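PDB 3GYB: transcriptional regulators (LACI-FAMILY TRANSCRIPTIONAL REGULATORY PROTEIN) from Corynebacterium glutamicum, which probably acts as a LacI-family transcription factor that binds cis-regulatory DNA, with a magnesium ion bound in its periplasmic-binding-protein-like domain. Local coordinates for residues D22-Y36 against S231-L243. Numbering follows the deposited sequence.
Sequences DLIQSLSDVLTPKGY and SIGVGYNAALLLL. With MG (magnesium ion), chain C.
Val-30 is the knob of this helix pair, set among Tyr-236, Ala-239, Leu-240 and Leu-243. Its CB sits 3.5 Å from Ala-239 CB; CG1, anti to the backbone N (chi1 176°), runs on over that methyl toward Leu-240 CD2 and Leu-243 CD1, while CG2 turns to the Tyr-236 ring, 3.4 Å from CD1. Farther along, Leu-243 CG meets Leu-31 CD2 at 3.6 Å, and its methyls reach the Lys-34 chain and the Tyr-36 ring. The backbones come nearest at Leu-23 and Gly-235, CA to CA 4.5 Å. Beside Gly-235, Ser-26 OG donates to Ile-232 O (2.7 Å), a carbonyl that also accepts Tyr-236 N within its own helix. At the N-terminal end of helix 231-246, Ser-231 OG gives a very short bond to Asp-22 OD1 (2.5 Å) and binds magnesium at 2.2 Å, the metal probably polarising the hydroxyl. Asp-22 OD2 accepts a hydrogen bond from a metal-bound water, a second-shell contact; Asp-229 OD1, the backbone O of Asp-212 and two more waters complete six ligands. The helices, crossing at -36°, pack side by side in the N-terminal subdomain of a LacI-type periplasmic-binding-protein fold, their N-terminal ends beside the magnesium at the interdomain cleft.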
ATOM      1  N   ASP A  22      -3.497   7.605   4.915  1.00 13.27           N
ATOM      2  CA  ASP A  22      -4.276   8.350   5.898  1.00 11.91           C
ATOM      3  C   ASP A  22      -4.177   9.863   5.696  1.00 12.16           C
ATOM      4  O   ASP A  22      -4.965  10.622   6.261  1.00 13.85           O
ATOM      5  CB  ASP A  22      -3.925   7.941   7.345  1.00 11.96           C
ATOM      6  CG  ASP A  22      -2.473   8.172   7.708  1.00 14.00           C
ATOM      7  OD1 ASP A  22      -1.825   9.043   7.104  1.00 13.80           O
ATOM      8  OD2 ASP A  22      -1.991   7.479   8.637  1.00 13.66           O
ATOM      9  N   LEU A  23      -3.222  10.303   4.880  1.00 12.63           N
ATOM     10  CA  LEU A  23      -3.096  11.730   4.584  1.00 12.57           C
ATOM     11  C   LEU A  23      -4.249  12.088   3.645  1.00 13.56           C
ATOM     12  O   LEU A  23      -4.911  13.116   3.815  1.00 12.57           O
ATOM     13  CB  LEU A  23      -1.748  12.031   3.912  1.00 13.80           C
ATOM     14  CG  LEU A  23      -1.422  13.498   3.595  1.00 13.93           C
ATOM     15  CD1 LEU A  23       0.083  13.660   3.471  1.00 18.12           C
ATOM     16  CD2 LEU A  23      -2.114  13.946   2.323  1.00 15.71           C
ATOM     17  N   ILE A  24      -4.500  11.230   2.657  1.00 12.66           N
ATOM     18  CA  ILE A  24      -5.586  11.479   1.716  1.00 13.33           C
ATOM     19  C   ILE A  24      -6.923  11.337   2.431  1.00 13.59           C
ATOM     20  O   ILE A  24      -7.866  12.074   2.146  1.00 13.49           O
ATOM     21  CB  ILE A  24      -5.534  10.511   0.513  1.00 15.15           C
ATOM     22  CG1 ILE A  24      -4.258  10.762  -0.295  1.00 17.66           C
ATOM     23  CG2 ILE A  24      -6.756  10.717  -0.381  1.00 17.67           C
ATOM     24  CD1 ILE A  24      -4.193   9.975  -1.595  1.00 20.28           C
ATOM     25  N   GLN A  25      -7.004  10.396   3.369  1.00 13.41           N
ATOM     26  CA  GLN A  25      -8.241  10.203   4.121  1.00 13.52           C
ATOM     27  C   GLN A  25      -8.539  11.484   4.900  1.00 14.27           C
ATOM     28  O   GLN A  25      -9.684  11.933   4.967  1.00 14.67           O
ATOM     29  CB  GLN A  25      -8.109   9.025   5.094  1.00 16.73           C
ATOM     30  CG  GLN A  25      -9.370   8.744   5.919  1.00 20.93           C
ATOM     31  CD  GLN A  25     -10.560   8.313   5.069  1.00 24.60           C
ATOM     32  OE1 GLN A  25     -10.542   7.248   4.447  1.00 25.93           O
ATOM     33  NE2 GLN A  25     -11.601   9.143   5.039  1.00 25.93           N
ATOM     34  N   SER A  26      -7.498  12.068   5.488  1.00 14.91           N
ATOM     35  CA  SER A  26      -7.648  13.297   6.256  1.00 16.29           C
ATOM     36  C   SER A  26      -8.018  14.452   5.323  1.00 16.33           C
ATOM     37  O   SER A  26      -8.914  15.246   5.623  1.00 16.25           O
ATOM     38  CB  SER A  26      -6.350  13.610   7.004  1.00 17.65           C
ATOM     39  OG  SER A  26      -6.572  14.587   8.002  1.00 22.25           O
ATOM     40  N   LEU A  27      -7.330  14.546   4.190  1.00 15.79           N
ATOM     41  CA  LEU A  27      -7.630  15.585   3.209  1.00 16.65           C
ATOM     42  C   LEU A  27      -9.103  15.479   2.832  1.00 16.53           C
ATOM     43  O   LEU A  27      -9.822  16.478   2.764  1.00 15.63           O
ATOM     44  CB  LEU A  27      -6.798  15.385   1.937  1.00 18.40           C
ATOM     45  CG  LEU A  27      -5.347  15.851   1.836  1.00 21.80           C
ATOM     46  CD1 LEU A  27      -4.714  15.240   0.591  1.00 20.65           C
ATOM     47  CD2 LEU A  27      -5.297  17.371   1.770  1.00 18.55           C
ATOM     48  N   SER A  28      -9.542  14.250   2.580  1.00 14.70           N
ATOM     49  CA  SER A  28     -10.917  13.983   2.185  1.00 14.64           C
ATOM     50  C   SER A  28     -11.932  14.380   3.249  1.00 15.11           C
ATOM     51  O   SER A  28     -12.968  14.974   2.940  1.00 16.98           O
ATOM     52  CB  SER A  28     -11.085  12.497   1.851  1.00 14.64           C
ATOM     53  OG  SER A  28     -12.428  12.214   1.496  1.00 16.72           O
ATOM     54  N   ASP A  29     -11.640  14.050   4.502  1.00 16.51           N
ATOM     55  CA  ASP A  29     -12.552  14.372   5.596  1.00 16.03           C
ATOM     56  C   ASP A  29     -12.830  15.865   5.689  1.00 17.29           C
ATOM     57  O   ASP A  29     -13.912  16.279   6.103  1.00 17.45           O
ATOM     58  CB  ASP A  29     -11.987  13.881   6.932  1.00 18.59           C
ATOM     59  CG  ASP A  29     -11.925  12.373   7.021  1.00 20.88           C
ATOM     60  OD1 ASP A  29     -12.717  11.703   6.325  1.00 22.60           O
ATOM     61  OD2 ASP A  29     -11.093  11.856   7.798  1.00 22.00           O
ATOM     62  N   VAL A  30     -11.848  16.668   5.308  1.00 15.99           N
ATOM     63  CA  VAL A  30     -11.992  18.120   5.353  1.00 17.11           C
ATOM     64  C   VAL A  30     -12.607  18.684   4.078  1.00 18.52           C
ATOM     65  O   VAL A  30     -13.480  19.551   4.134  1.00 19.28           O
ATOM     66  CB  VAL A  30     -10.621  18.813   5.576  1.00 17.09           C
ATOM     67  CG1 VAL A  30     -10.783  20.330   5.523  1.00 17.47           C
ATOM     68  CG2 VAL A  30     -10.043  18.403   6.922  1.00 18.05           C
ATOM     69  N   LEU A  31     -12.166  18.182   2.928  1.00 16.83           N
ATOM     70  CA  LEU A  31     -12.649  18.693   1.647  1.00 17.85           C
ATOM     71  C   LEU A  31     -13.975  18.180   1.085  1.00 18.59           C
ATOM     72  O   LEU A  31     -14.763  18.970   0.567  1.00 19.45           O
ATOM     73  CB  LEU A  31     -11.561  18.508   0.585  1.00 16.38           C
ATOM     74  CG  LEU A  31     -10.240  19.221   0.876  1.00 16.24           C
ATOM     75  CD1 LEU A  31      -9.205  18.850  -0.176  1.00 15.25           C
ATOM     76  CD2 LEU A  31     -10.472  20.724   0.899  1.00 16.04           C
ATOM     77  N   THR A  32     -14.233  16.879   1.178  1.00 18.78           N
ATOM     78  CA  THR A  32     -15.465  16.343   0.605  1.00 20.01           C
ATOM     79  C   THR A  32     -16.769  16.849   1.223  1.00 21.20           C
ATOM     80  O   THR A  32     -17.765  17.008   0.517  1.00 23.28           O
ATOM     81  CB  THR A  32     -15.452  14.793   0.584  1.00 17.14           C
ATOM     82  OG1 THR A  32     -15.310  14.277   1.912  1.00 19.43           O
ATOM     83  CG2 THR A  32     -14.292  14.298  -0.274  1.00 17.03           C
ATOM     84  N   PRO A  33     -16.790  17.107   2.539  1.00 23.51           N
ATOM     85  CA  PRO A  33     -18.043  17.601   3.122  1.00 25.21           C
ATOM     86  C   PRO A  33     -18.416  18.958   2.522  1.00 26.92           C
ATOM     87  O   PRO A  33     -19.573  19.379   2.572  1.00 28.53           O
ATOM     88  CB  PRO A  33     -17.712  17.705   4.608  1.00 25.79           C
ATOM     89  CG  PRO A  33     -16.722  16.609   4.805  1.00 24.56           C
ATOM     90  CD  PRO A  33     -15.823  16.770   3.599  1.00 23.49           C
ATOM     91  N   LYS A  34     -17.424  19.634   1.951  1.00 26.99           N
ATOM     92  CA  LYS A  34     -17.628  20.946   1.351  1.00 27.39           C
ATOM     93  C   LYS A  34     -17.958  20.892  -0.138  1.00 25.77           C
ATOM     94  O   LYS A  34     -18.049  21.928  -0.795  1.00 26.43           O
ATOM     95  CB  LYS A  34     -16.395  21.821   1.578  1.00 29.18           C
ATOM     96  CG  LYS A  34     -16.168  22.196   3.033  1.00 31.90           C
ATOM     97  CD  LYS A  34     -14.890  22.999   3.200  1.00 33.75           C
ATOM     98  CE  LYS A  34     -14.721  23.480   4.632  1.00 34.76           C
ATOM     99  NZ  LYS A  34     -15.802  24.427   5.032  1.00 36.48           N
ATOM    100  N   GLY A  35     -18.125  19.687  -0.671  1.00 23.67           N
ATOM    101  CA  GLY A  35     -18.472  19.553  -2.075  1.00 20.60           C
ATOM    102  C   GLY A  35     -17.343  19.210  -3.026  1.00 20.39           C
ATOM    103  O   GLY A  35     -17.573  19.032  -4.217  1.00 19.77           O
ATOM    104  N   TYR A  36     -16.122  19.114  -2.515  1.00 19.00           N
ATOM    105  CA  TYR A  36     -14.990  18.787  -3.374  1.00 17.39           C
ATOM    106  C   TYR A  36     -14.866  17.286  -3.574  1.00 16.29           C
ATOM    107  O   TYR A  36     -15.287  16.497  -2.727  1.00 17.49           O
ATOM    108  CB  TYR A  36     -13.691  19.326  -2.771  1.00 17.72           C
ATOM    109  CG  TYR A  36     -13.576  20.831  -2.834  1.00 17.43           C
ATOM    110  CD1 TYR A  36     -13.246  21.473  -4.028  1.00 19.84           C
ATOM    111  CD2 TYR A  36     -13.835  21.616  -1.712  1.00 19.37           C
ATOM    112  CE1 TYR A  36     -13.179  22.862  -4.104  1.00 19.67           C
ATOM    113  CE2 TYR A  36     -13.773  23.008  -1.777  1.00 20.25           C
ATOM    114  CZ  TYR A  36     -13.445  23.620  -2.974  1.00 21.58           C
ATOM    115  OH  TYR A  36     -13.401  24.991  -3.045  1.00 22.92           O
ATOM    116  N   SER A 231       0.944  12.203   9.447  1.00 13.04           N
ATOM    117  CA  SER A 231       0.361  12.364   8.120  1.00 12.49           C
ATOM    118  C   SER A 231      -1.120  12.731   8.190  1.00 12.59           C
ATOM    119  O   SER A 231      -1.662  13.310   7.253  1.00 13.06           O
ATOM    120  CB  SER A 231       0.571  11.093   7.292  1.00 12.95           C
ATOM    121  OG  SER A 231       0.279   9.942   8.056  1.00 12.63           O
ATOM    122  N   ILE A 232      -1.782  12.394   9.294  1.00 13.35           N
ATOM    123  CA  ILE A 232      -3.188  12.746   9.437  1.00 14.69           C
ATOM    124  C   ILE A 232      -3.276  14.252   9.668  1.00 14.69           C
ATOM    125  O   ILE A 232      -4.106  14.938   9.070  1.00 15.47           O
ATOM    126  CB  ILE A 232      -3.837  11.990  10.615  1.00 15.44           C
ATOM    127  CG1 ILE A 232      -3.927  10.499  10.274  1.00 17.02           C
ATOM    128  CG2 ILE A 232      -5.219  12.553  10.905  1.00 16.88           C
ATOM    129  CD1 ILE A 232      -4.316   9.625  11.440  1.00 17.74           C
ATOM    130  N   GLY A 233      -2.398  14.765  10.524  1.00 15.39           N
ATOM    131  CA  GLY A 233      -2.386  16.192  10.802  1.00 16.09           C
ATOM    132  C   GLY A 233      -1.979  16.979   9.571  1.00 15.12           C
ATOM    133  O   GLY A 233      -2.474  18.083   9.336  1.00 17.07           O
ATOM    134  N   VAL A 234      -1.074  16.415   8.778  1.00 14.13           N
ATOM    135  CA  VAL A 234      -0.620  17.078   7.562  1.00 15.07           C
ATOM    136  C   VAL A 234      -1.767  17.193   6.563  1.00 14.87           C
ATOM    137  O   VAL A 234      -1.985  18.249   5.970  1.00 15.65           O
ATOM    138  CB  VAL A 234       0.553  16.311   6.913  1.00 13.71           C
ATOM    139  CG1 VAL A 234       0.803  16.833   5.507  1.00 13.89           C
ATOM    140  CG2 VAL A 234       1.813  16.464   7.766  1.00 14.20           C
ATOM    141  N   GLY A 235      -2.508  16.104   6.381  1.00 15.29           N
ATOM    142  CA  GLY A 235      -3.623  16.135   5.454  1.00 13.10           C
ATOM    143  C   GLY A 235      -4.673  17.127   5.916  1.00 14.06           C
ATOM    144  O   GLY A 235      -5.282  17.829   5.111  1.00 13.73           O
ATOM    145  N   TYR A 236      -4.875  17.189   7.228  1.00 13.99           N
ATOM    146  CA  TYR A 236      -5.854  18.093   7.812  1.00 16.23           C
ATOM    147  C   TYR A 236      -5.487  19.553   7.567  1.00 15.21           C
ATOM    148  O   TYR A 236      -6.283  20.322   7.035  1.00 15.48           O
ATOM    149  CB  TYR A 236      -5.960  17.845   9.318  1.00 16.48           C
ATOM    150  CG  TYR A 236      -6.929  18.763  10.024  1.00 19.91           C
ATOM    151  CD1 TYR A 236      -8.306  18.599   9.881  1.00 19.62           C
ATOM    152  CD2 TYR A 236      -6.468  19.806  10.825  1.00 18.92           C
ATOM    153  CE1 TYR A 236      -9.204  19.455  10.517  1.00 23.29           C
ATOM    154  CE2 TYR A 236      -7.355  20.667  11.465  1.00 21.48           C
ATOM    155  CZ  TYR A 236      -8.721  20.485  11.304  1.00 21.73           C
ATOM    156  OH  TYR A 236      -9.606  21.344  11.913  1.00 25.06           O
ATOM    157  N   ASN A 237      -4.275  19.930   7.954  1.00 15.39           N
ATOM    158  CA  ASN A 237      -3.844  21.308   7.785  1.00 15.28           C
ATOM    159  C   ASN A 237      -3.636  21.695   6.330  1.00 15.43           C
ATOM    160  O   ASN A 237      -3.866  22.844   5.949  1.00 14.63           O
ATOM    161  CB  ASN A 237      -2.579  21.564   8.599  1.00 15.97           C
ATOM    162  CG  ASN A 237      -2.856  21.605  10.092  1.00 18.55           C
ATOM    163  OD1 ASN A 237      -2.769  20.591  10.784  1.00 19.45           O
ATOM    164  ND2 ASN A 237      -3.220  22.783  10.589  1.00 17.95           N
ATOM    165  N   ALA A 238      -3.215  20.738   5.509  1.00 14.01           N
ATOM    166  CA  ALA A 238      -3.012  21.014   4.092  1.00 13.87           C
ATOM    167  C   ALA A 238      -4.357  21.349   3.451  1.00 14.10           C
ATOM    168  O   ALA A 238      -4.449  22.233   2.601  1.00 14.83           O
ATOM    169  CB  ALA A 238      -2.389  19.799   3.402  1.00 13.66           C
ATOM    170  N   ALA A 239      -5.401  20.630   3.856  1.00 14.12           N
ATOM    171  CA  ALA A 239      -6.735  20.870   3.324  1.00 14.53           C
ATOM    172  C   ALA A 239      -7.195  22.264   3.748  1.00 14.22           C
ATOM    173  O   ALA A 239      -7.711  23.029   2.933  1.00 16.16           O
ATOM    174  CB  ALA A 239      -7.710  19.806   3.837  1.00 14.83           C
ATOM    175  N   LEU A 240      -7.005  22.594   5.022  1.00 14.60           N
ATOM    176  CA  LEU A 240      -7.400  23.913   5.506  1.00 15.74           C
ATOM    177  C   LEU A 240      -6.626  25.005   4.778  1.00 15.21           C
ATOM    178  O   LEU A 240      -7.191  26.038   4.416  1.00 16.63           O
ATOM    179  CB  LEU A 240      -7.152  24.042   7.011  1.00 17.24           C
ATOM    180  CG  LEU A 240      -8.038  23.228   7.952  1.00 17.70           C
ATOM    181  CD1 LEU A 240      -7.637  23.513   9.393  1.00 19.32           C
ATOM    182  CD2 LEU A 240      -9.499  23.590   7.716  1.00 18.71           C
ATOM    183  N   LEU A 241      -5.332  24.785   4.565  1.00 16.11           N
ATOM    184  CA  LEU A 241      -4.505  25.781   3.885  1.00 16.43           C
ATOM    185  C   LEU A 241      -4.970  26.006   2.449  1.00 17.19           C
ATOM    186  O   LEU A 241      -5.071  27.145   1.992  1.00 17.24           O
ATOM    187  CB  LEU A 241      -3.029  25.356   3.895  1.00 18.13           C
ATOM    188  CG  LEU A 241      -2.026  26.351   3.299  1.00 19.58           C
ATOM    189  CD1 LEU A 241      -2.049  27.640   4.105  1.00 20.65           C
ATOM    190  CD2 LEU A 241      -0.619  25.754   3.302  1.00 19.09           C
ATOM    191  N   LEU A 242      -5.251  24.923   1.732  1.00 15.83           N
ATOM    192  CA  LEU A 242      -5.712  25.047   0.358  1.00 15.63           C
ATOM    193  C   LEU A 242      -7.050  25.781   0.318  1.00 16.92           C
ATOM    194  O   LEU A 242      -7.263  26.642  -0.533  1.00 19.07           O
ATOM    195  CB  LEU A 242      -5.860  23.669  -0.287  1.00 14.97           C
ATOM    196  CG  LEU A 242      -6.277  23.670  -1.760  1.00 16.21           C
ATOM    197  CD1 LEU A 242      -5.230  24.393  -2.595  1.00 17.97           C
ATOM    198  CD2 LEU A 242      -6.436  22.243  -2.241  1.00 17.24           C
ATOM    199  N   LEU A 243      -7.949  25.434   1.238  1.00 17.51           N
ATOM    200  CA  LEU A 243      -9.257  26.077   1.295  1.00 19.24           C
ATOM    201  C   LEU A 243      -9.117  27.580   1.500  1.00 19.78           C
ATOM    202  O   LEU A 243      -9.894  28.361   0.946  1.00 20.38           O
ATOM    203  CB  LEU A 243     -10.104  25.485   2.426  1.00 20.93           C
ATOM    204  CG  LEU A 243     -10.704  24.095   2.207  1.00 20.60           C
ATOM    205  CD1 LEU A 243     -11.355  23.622   3.493  1.00 21.33           C
ATOM    206  CD2 LEU A 243     -11.727  24.141   1.075  1.00 22.67           C
TER
HETATM  207 MG    MG C   1       1.920   8.519   8.562  1.00 12.59          MG
HETATM  208  O   HOH W   1       0.435   6.874   8.280  1.00 12.26           O
HETATM  209  O   HOH W   2       1.288   8.628  10.639  1.00 12.77           O
HETATM  210  O   HOH W   3       2.641   8.607   6.470  1.00 11.69           O